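PDB 5OWU: importin subunit beta-1 from Saccharomyces cerevisiae, which carries cargo proteins into the nucleus by pairing with importin alpha, the adaptor that recognises classical nuclear localization signals. Local coordinates for residues L135-I138 / M139-T143; E192-K195 / A196-L199; K631-E634 / K635-E638. All blocks are in the same frame, centred on the assembly; numbering follows the deposited sequence.

In the fold
All three contacts are local, each formed within eight or nine consecutive residues, in HEAT repeats 4, 5 and, for most of 631-638, 15. Contacts 1 and 2 are neighbours, with centres about 17 Å apart, and both rest on helix 149-165; contact 3 lies across the chain's centre, its centre about 74 Å from that of contact 1. Each pairs buried apolar groups with charged ones; K137, K195 and K635 are exposed. In mid-helix, contact 1 combines methionine packing with an i to i+4 salt bridge. Contact 2 starts a helix through a serine N-cap. Contact 3 leads from a 3-10 turn toward a helix and relies on aromatic packing.

Contact 1: residues L135-I138 / M139-T143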
loop_
_atom_site.group_PDB
_atom_site.type_symbol
_atom_site.label_atom_id
_atom_site.label_comp_id
_atom_site.label_asym_id
_atom_site.label_seq_id
_atom_site.Cartn_x
_atom_site.Cartn_y
_atom_site.Cartn_z
ATOM N N LEU A 135 36.324 -1.430 -11.787
ATOM C CA LEU A 135 35.288 -0.416 -11.644
ATOM C C LEU A 135 35.381 0.293 -10.303
ATOM O O LEU A 135 35.328 1.523 -10.240
ATOM C CB LEU A 135 33.896 -1.030 -11.810
ATOM C CG LEU A 135 32.755 -0.022 -11.597
ATOM C CD1 LEU A 135 32.831 1.114 -12.585
ATOM C CD2 LEU A 135 31.397 -0.693 -11.694
ATOM N N MET A 136 35.483 -0.468 -9.212
ATOM C CA MET A 136 35.427 0.152 -7.893
ATOM C C MET A 136 36.671 0.979 -7.609
ATOM O O MET A 136 36.590 2.002 -6.919
ATOM C CB MET A 136 35.224 -0.918 -6.824
ATOM C CG MET A 136 33.789 -1.391 -6.717
ATOM S SD MET A 136 32.648 -0.020 -6.471
ATOM C CE MET A 136 31.600 -0.174 -7.899
ATOM N N LYS A 137 37.823 0.568 -8.140
ATOM C CA LYS A 137 38.999 1.424 -8.084
ATOM C C LYS A 137 38.755 2.721 -8.844
ATOM O O LYS A 137 39.121 3.808 -8.375
ATOM C CB LYS A 137 40.203 0.671 -8.647
ATOM C CG LYS A 137 41.558 1.266 -8.288
ATOM C CD LYS A 137 42.098 2.146 -9.400
ATOM C CE LYS A 137 43.578 2.442 -9.204
ATOM N NZ LYS A 137 43.844 3.150 -7.932
ATOM N N ILE A 138 38.102 2.635 -10.008
ATOM C CA ILE A 138 37.798 3.850 -10.763
ATOM C C ILE A 138 36.840 4.742 -9.975
ATOM O O ILE A 138 36.984 5.969 -9.965
ATOM C CB ILE A 138 37.232 3.506 -12.158
ATOM C CG1 ILE A 138 38.320 2.890 -13.042
ATOM C CG2 ILE A 138 36.676 4.754 -12.832
ATOM C CD1 ILE A 138 37.836 2.373 -14.413
ATOM N N MET A 139 35.845 4.148 -9.313
ATOM C CA MET A 139 34.874 4.945 -8.570
ATOM C C MET A 139 35.537 5.630 -7.381
ATOM O O MET A 139 35.312 6.819 -7.143
ATOM C CB MET A 139 33.707 4.071 -8.098
ATOM C CG MET A 139 32.813 3.488 -9.218
ATOM S SD MET A 139 31.845 4.686 -10.161
ATOM C CE MET A 139 32.902 4.920 -11.586
ATOM N N VAL A 140 36.367 4.899 -6.630
ATOM C CA VAL A 140 37.053 5.498 -5.488
ATOM C C VAL A 140 37.947 6.637 -5.956
ATOM O O VAL A 140 37.956 7.723 -5.366
ATOM C CB VAL A 140 37.845 4.430 -4.715
ATOM C CG1 VAL A 140 38.775 5.076 -3.666
ATOM C CG2 VAL A 140 36.887 3.464 -4.051
ATOM N N ASP A 141 38.712 6.414 -7.031
ATOM C CA ASP A 141 39.558 7.489 -7.537
ATOM C C ASP A 141 38.729 8.661 -8.054
ATOM O O ASP A 141 39.139 9.817 -7.905
ATOM C CB ASP A 141 40.490 6.964 -8.633
ATOM C CG ASP A 141 41.531 5.999 -8.099
ATOM O OD1 ASP A 141 41.808 6.024 -6.881
ATOM O OD2 ASP A 141 42.079 5.222 -8.906
ATOM N N ASN A 142 37.552 8.389 -8.624
ATOM C CA ASN A 142 36.739 9.420 -9.274
ATOM C C ASN A 142 36.069 10.375 -8.292
ATOM O O ASN A 142 35.717 11.493 -8.683
ATOM C CB ASN A 142 35.652 8.772 -10.138
ATOM C CG ASN A 142 36.140 8.423 -11.524
ATOM O OD1 ASN A 142 37.334 8.456 -11.792
ATOM N ND2 ASN A 142 35.211 8.099 -12.418
ATOM N N THR A 143 35.842 9.962 -7.052
ATOM C CA THR A 143 35.312 10.877 -6.051
ATOM C C THR A 143 36.406 11.414 -5.141
ATOM O O THR A 143 36.101 12.035 -4.117
ATOM C CB THR A 143 34.209 10.201 -5.233
ATOM O OG1 THR A 143 34.750 9.141 -4.441
ATOM C CG2 THR A 143 33.135 9.641 -6.159
#
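The carboxylate of D141 meets the ammonium of K137 at one oxygen: K137 NZ lies 2.9 Å from D141 OD2, which accepts through its syn lone pair, on the side of OD1. The lysine chain bends at chi2 (-97°) and again at chi4, which brings it across the aspartate, with K137 CD 3.1 Å from D141 OD2. The amide of N142 is the second flat group. It lies alongside I138, its ND2 3.7 Å from the methyl CG2 of I138, while its polar end turns to S155, to which ND2 is hydrogen-bonded.

These pairs belong to the last turns of helix 133-142 in HEAT repeat 4, where i to i+4 backbone bonds run from M139, V140, D141 and N142 back to L135, M136, K137 and I138. The bond from M139 N to L135 O is 2.8 Å long; T143 then leaves the helical conformation.

L135, M136 and M139 are buried. M139 bends at chi2 and chi3, placing its terminal CE 3.9 Å from L135 CD1, while its CG is 4.1 Å from M136 CE. M139 CE also reaches CG2 of the partly exposed I138, at 4.0 Å. M136 reaches on to helices 149-165 and 177-188, L135 packs on helix 109-126, and M139 touches L104 of helix 90-104.

Contact 2: residues E192-K195 / A196-L199; sequences ETSK and AVRL
S194 and V197 form the tight part of this contact. The serine hydroxyl oxygen OG accepts the backbone N-H of V197 at 3.2 Å (154° at the hydrogen), an N-cap bond at the start of helix 195-208. With chi1 at 168°, OG swings beside the serine's own carbonyl carbon and faces the first helical turn. The same closure presses S194 CB to 3.4 Å from V197 CG2, closer than carbons usually pack, and A196 CB lies 3.7 Å from the capping S194 OG. R198 N bonds to S194 O (3.0 Å), and L199 N bonds to K195 O.

E192 comes over the capped turn from the preceding loop. Bent at chi2 (58°), it crosses V197 at about a right angle, with E192 CD 3.7 Å from V197 CG1. E192 OE2 accepts the backbone N-H of S194 through the anti lone pair (2.9 Å), so the glutamate steadies the residue that caps the helix; OE1 is held by K152. E192 and R198 slide past each other in opposite directions, E192 CG lying 3.9 Å from R198 CG. The guanidinium runs on to E231 and to the carbonyl of A188.

On the looser, solvent side, the exposed K195 stretches its extended chain outward to a salt bridge with D237. Among the neighbouring helices, V197 is seated on E149, K152 and L156 of helix 149-165, while L199 leans on E239 and A243 of helix 238-255.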
loop_
_atom_site.group_PDB
_atom_site.type_symbol
_atom_site.label_atom_id
_atom_site.label_comp_id
_atom_site.label_asym_id
_atom_site.label_seq_id
_atom_site.Cartn_x
_atom_site.Cartn_y
_atom_site.Cartn_z
ATOM N N GLU A 192 34.015 18.431 1.097
ATOM C CA GLU A 192 33.577 18.548 -0.289
ATOM C C GLU A 192 32.872 19.882 -0.512
ATOM O O GLU A 192 31.968 20.255 0.240
ATOM C CB GLU A 192 32.655 17.388 -0.661
ATOM C CG GLU A 192 31.997 17.545 -2.023
ATOM C CD GLU A 192 33.002 17.701 -3.149
ATOM O OE1 GLU A 192 33.914 16.849 -3.259
ATOM O OE2 GLU A 192 32.878 18.673 -3.925
ATOM N N THR A 193 33.267 20.582 -1.577
ATOM C CA THR A 193 32.840 21.954 -1.817
ATOM C C THR A 193 31.552 22.061 -2.621
ATOM O O THR A 193 30.857 23.077 -2.515
ATOM C CB THR A 193 33.953 22.719 -2.548
ATOM O OG1 THR A 193 35.136 22.728 -1.736
ATOM C CG2 THR A 193 33.545 24.162 -2.844
ATOM N N SER A 194 31.214 21.051 -3.415
ATOM C CA SER A 194 30.084 21.142 -4.330
ATOM C C SER A 194 28.821 20.621 -3.656
ATOM O O SER A 194 28.773 19.464 -3.222
ATOM C CB SER A 194 30.360 20.355 -5.607
ATOM O OG SER A 194 29.171 20.224 -6.360
ATOM N N LYS A 195 27.791 21.470 -3.589
ATOM C CA LYS A 195 26.515 21.040 -3.031
ATOM C C LYS A 195 25.913 19.907 -3.853
ATOM O O LYS A 195 25.333 18.968 -3.295
ATOM C CB LYS A 195 25.546 22.220 -2.960
ATOM C CG LYS A 195 26.030 23.348 -2.061
ATOM C CD LYS A 195 24.990 24.453 -1.931
ATOM C CE LYS A 195 25.430 25.516 -0.926
ATOM N NZ LYS A 195 24.312 26.417 -0.509
ATOM N N ALA A 196 26.035 19.978 -5.180
ATOM C CA ALA A 196 25.545 18.891 -6.019
ATOM C C ALA A 196 26.232 17.579 -5.663
ATOM O O ALA A 196 25.587 16.525 -5.613
ATOM C CB ALA A 196 25.759 19.225 -7.495
ATOM N N VAL A 197 27.538 17.631 -5.384
ATOM C CA VAL A 197 28.281 16.412 -5.082
ATOM C C VAL A 197 27.867 15.854 -3.727
ATOM O O VAL A 197 27.667 14.644 -3.585
ATOM C CB VAL A 197 29.799 16.667 -5.153
ATOM C CG1 VAL A 197 30.575 15.426 -4.715
ATOM C CG2 VAL A 197 30.213 17.050 -6.571
ATOM N N ARG A 198 27.743 16.714 -2.707
ATOM C CA ARG A 198 27.303 16.239 -1.399
ATOM C C ARG A 198 25.906 15.644 -1.479
ATOM O O ARG A 198 25.625 14.615 -0.852
ATOM C CB ARG A 198 27.327 17.371 -0.372
ATOM C CG ARG A 198 28.707 17.843 0.033
ATOM C CD ARG A 198 28.648 18.625 1.338
ATOM N NE ARG A 198 28.779 17.750 2.501
ATOM C CZ ARG A 198 28.701 18.155 3.764
ATOM N NH1 ARG A 198 28.476 19.430 4.051
ATOM N NH2 ARG A 198 28.845 17.276 4.745
ATOM N N LEU A 199 25.017 16.278 -2.245
ATOM C CA LEU A 199 23.664 15.755 -2.415
ATOM C C LEU A 199 23.687 14.384 -3.063
ATOM O O LEU A 199 23.045 13.442 -2.579
ATOM C CB LEU A 199 22.824 16.707 -3.269
ATOM C CG LEU A 199 22.087 17.841 -2.576
ATOM C CD1 LEU A 199 21.409 18.694 -3.632
ATOM C CD2 LEU A 199 21.070 17.298 -1.578
#

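Contact 3: residues K631-E634 / K635-E638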
loop_
_atom_site.group_PDB
_atom_site.type_symbol
_atom_site.label_atom_id
_atom_site.label_comp_id
_atom_site.label_asym_id
_atom_site.label_seq_id
_atom_site.Cartn_x
_atom_site.Cartn_y
_atom_site.Cartn_z
ATOM N N LYS A 631 -34.349 -16.634 -8.206
ATOM C CA LYS A 631 -34.942 -17.074 -9.465
ATOM C C LYS A 631 -35.772 -15.981 -10.118
ATOM O O LYS A 631 -35.958 -16.007 -11.341
ATOM C CB LYS A 631 -35.805 -18.315 -9.234
ATOM C CG LYS A 631 -35.002 -19.588 -8.995
ATOM C CD LYS A 631 -35.865 -20.675 -8.373
ATOM C CE LYS A 631 -35.069 -21.945 -8.116
ATOM N NZ LYS A 631 -35.858 -22.940 -7.334
ATOM N N GLY A 632 -36.266 -15.021 -9.336
ATOM C CA GLY A 632 -36.998 -13.899 -9.893
ATOM C C GLY A 632 -36.187 -13.038 -10.834
ATOM O O GLY A 632 -36.771 -12.201 -11.532
ATOM N N PHE A 633 -34.865 -13.217 -10.875
ATOM C CA PHE A 633 -34.032 -12.450 -11.791
ATOM C C PHE A 633 -34.000 -13.045 -13.192
ATOM O O PHE A 633 -33.568 -12.368 -14.133
ATOM C CB PHE A 633 -32.604 -12.356 -11.248
ATOM C CG PHE A 633 -31.748 -11.365 -11.981
ATOM C CD1 PHE A 633 -31.787 -10.022 -11.655
ATOM C CD2 PHE A 633 -30.911 -11.774 -12.999
ATOM C CE1 PHE A 633 -31.005 -9.113 -12.330
ATOM C CE2 PHE A 633 -30.130 -10.869 -13.680
ATOM C CZ PHE A 633 -30.175 -9.537 -13.347
ATOM N N GLU A 634 -34.453 -14.286 -13.360
ATOM C CA GLU A 634 -34.279 -14.958 -14.643
ATOM C C GLU A 634 -34.907 -14.173 -15.788
ATOM O O GLU A 634 -34.367 -14.173 -16.898
ATOM C CB GLU A 634 -34.848 -16.373 -14.565
ATOM C CG GLU A 634 -33.934 -17.315 -13.811
ATOM C CD GLU A 634 -34.610 -18.605 -13.405
ATOM O OE1 GLU A 634 -35.596 -18.998 -14.061
ATOM O OE2 GLU A 634 -34.151 -19.223 -12.423
ATOM N N LYS A 635 -36.017 -13.474 -15.537
ATOM C CA LYS A 635 -36.702 -12.747 -16.605
ATOM C C LYS A 635 -35.819 -11.696 -17.267
ATOM O O LYS A 635 -36.071 -11.333 -18.421
ATOM C CB LYS A 635 -37.969 -12.086 -16.059
ATOM C CG LYS A 635 -37.726 -11.069 -14.939
ATOM C CD LYS A 635 -39.037 -10.562 -14.326
ATOM C CE LYS A 635 -39.866 -9.745 -15.314
ATOM N NZ LYS A 635 -41.143 -9.267 -14.706
ATOM N N TYR A 636 -34.800 -11.198 -16.574
ATOM C CA TYR A 636 -33.914 -10.190 -17.139
ATOM C C TYR A 636 -32.695 -10.788 -17.822
ATOM O O TYR A 636 -31.924 -10.047 -18.441
ATOM C CB TYR A 636 -33.439 -9.228 -16.044
ATOM C CG TYR A 636 -34.550 -8.720 -15.150
ATOM C CD1 TYR A 636 -35.452 -7.765 -15.604
ATOM C CD2 TYR A 636 -34.694 -9.192 -13.853
ATOM C CE1 TYR A 636 -36.471 -7.292 -14.786
ATOM C CE2 TYR A 636 -35.709 -8.725 -13.027
ATOM C CZ TYR A 636 -36.594 -7.774 -13.501
ATOM O OH TYR A 636 -37.607 -7.305 -12.693
ATOM N N LEU A 637 -32.503 -12.104 -17.727
ATOM C CA LEU A 637 -31.248 -12.699 -18.168
ATOM C C LEU A 637 -31.052 -12.549 -19.668
ATOM O O LEU A 637 -29.935 -12.294 -20.127
ATOM C CB LEU A 637 -31.199 -14.172 -17.764
ATOM C CG LEU A 637 -30.811 -14.472 -16.313
ATOM C CD1 LEU A 637 -30.903 -15.967 -16.050
ATOM C CD2 LEU A 637 -29.411 -13.971 -16.010
ATOM N N GLU A 638 -32.118 -12.701 -20.453
ATOM C CA GLU A 638 -31.969 -12.601 -21.900
ATOM C C GLU A 638 -31.451 -11.225 -22.299
ATOM O O GLU A 638 -30.489 -11.108 -23.065
ATOM C CB GLU A 638 -33.299 -12.892 -22.594
ATOM C CG GLU A 638 -33.153 -13.100 -24.095
ATOM C CD GLU A 638 -34.447 -12.875 -24.857
ATOM O OE1 GLU A 638 -35.535 -13.007 -24.255
ATOM O OE2 GLU A 638 -34.371 -12.560 -26.064
#
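A 3-10 turn at 631-633, between helices 615-629 and 637-649, brings the ring of F633 against Y636 and L637. Y636 CD2 sits 3.7 Å above one face of the phenylalanine ring, displaced toward its rim. The two rings meet obliquely, their centroids 5.4 Å apart and their planes at 56°. L637 CD2 approaches the edge of the F633 ring in its plane, 3.9 Å from F633 CE2. F633 holds CG beside its own carbonyl carbon (chi1 -169°), which sends the ring forward along the chain to these two partners.

The aliphatic part of K635 covers a face of the tyrosine, with K635 CG 3.6 Å above the Y636 ring plane and over its centre. K635 NZ forms a salt bridge with D596 OD1, and Y636 OH is hydrogen-bonded to the same oxygen, so one carboxylate oxygen holds the ends of these adjacent side chains. On the outer side, E634 CG approaches L637 CD1 obliquely at 4.0 Å.

The backbone turns tightly through i to i+3 bonds, from Y636 N to F633 O (3.0 Å) and from L637 N to E634 O (2.9 Å). Both donors stand above the carbonyl plane, the second by 57°. F633 and Y636 both pack on M599 of helix 595-607, and F633 also meets I622 and A626 of helix 615-629: a short 3-10 connection between successive helices of a HEAT-repeat solenoid.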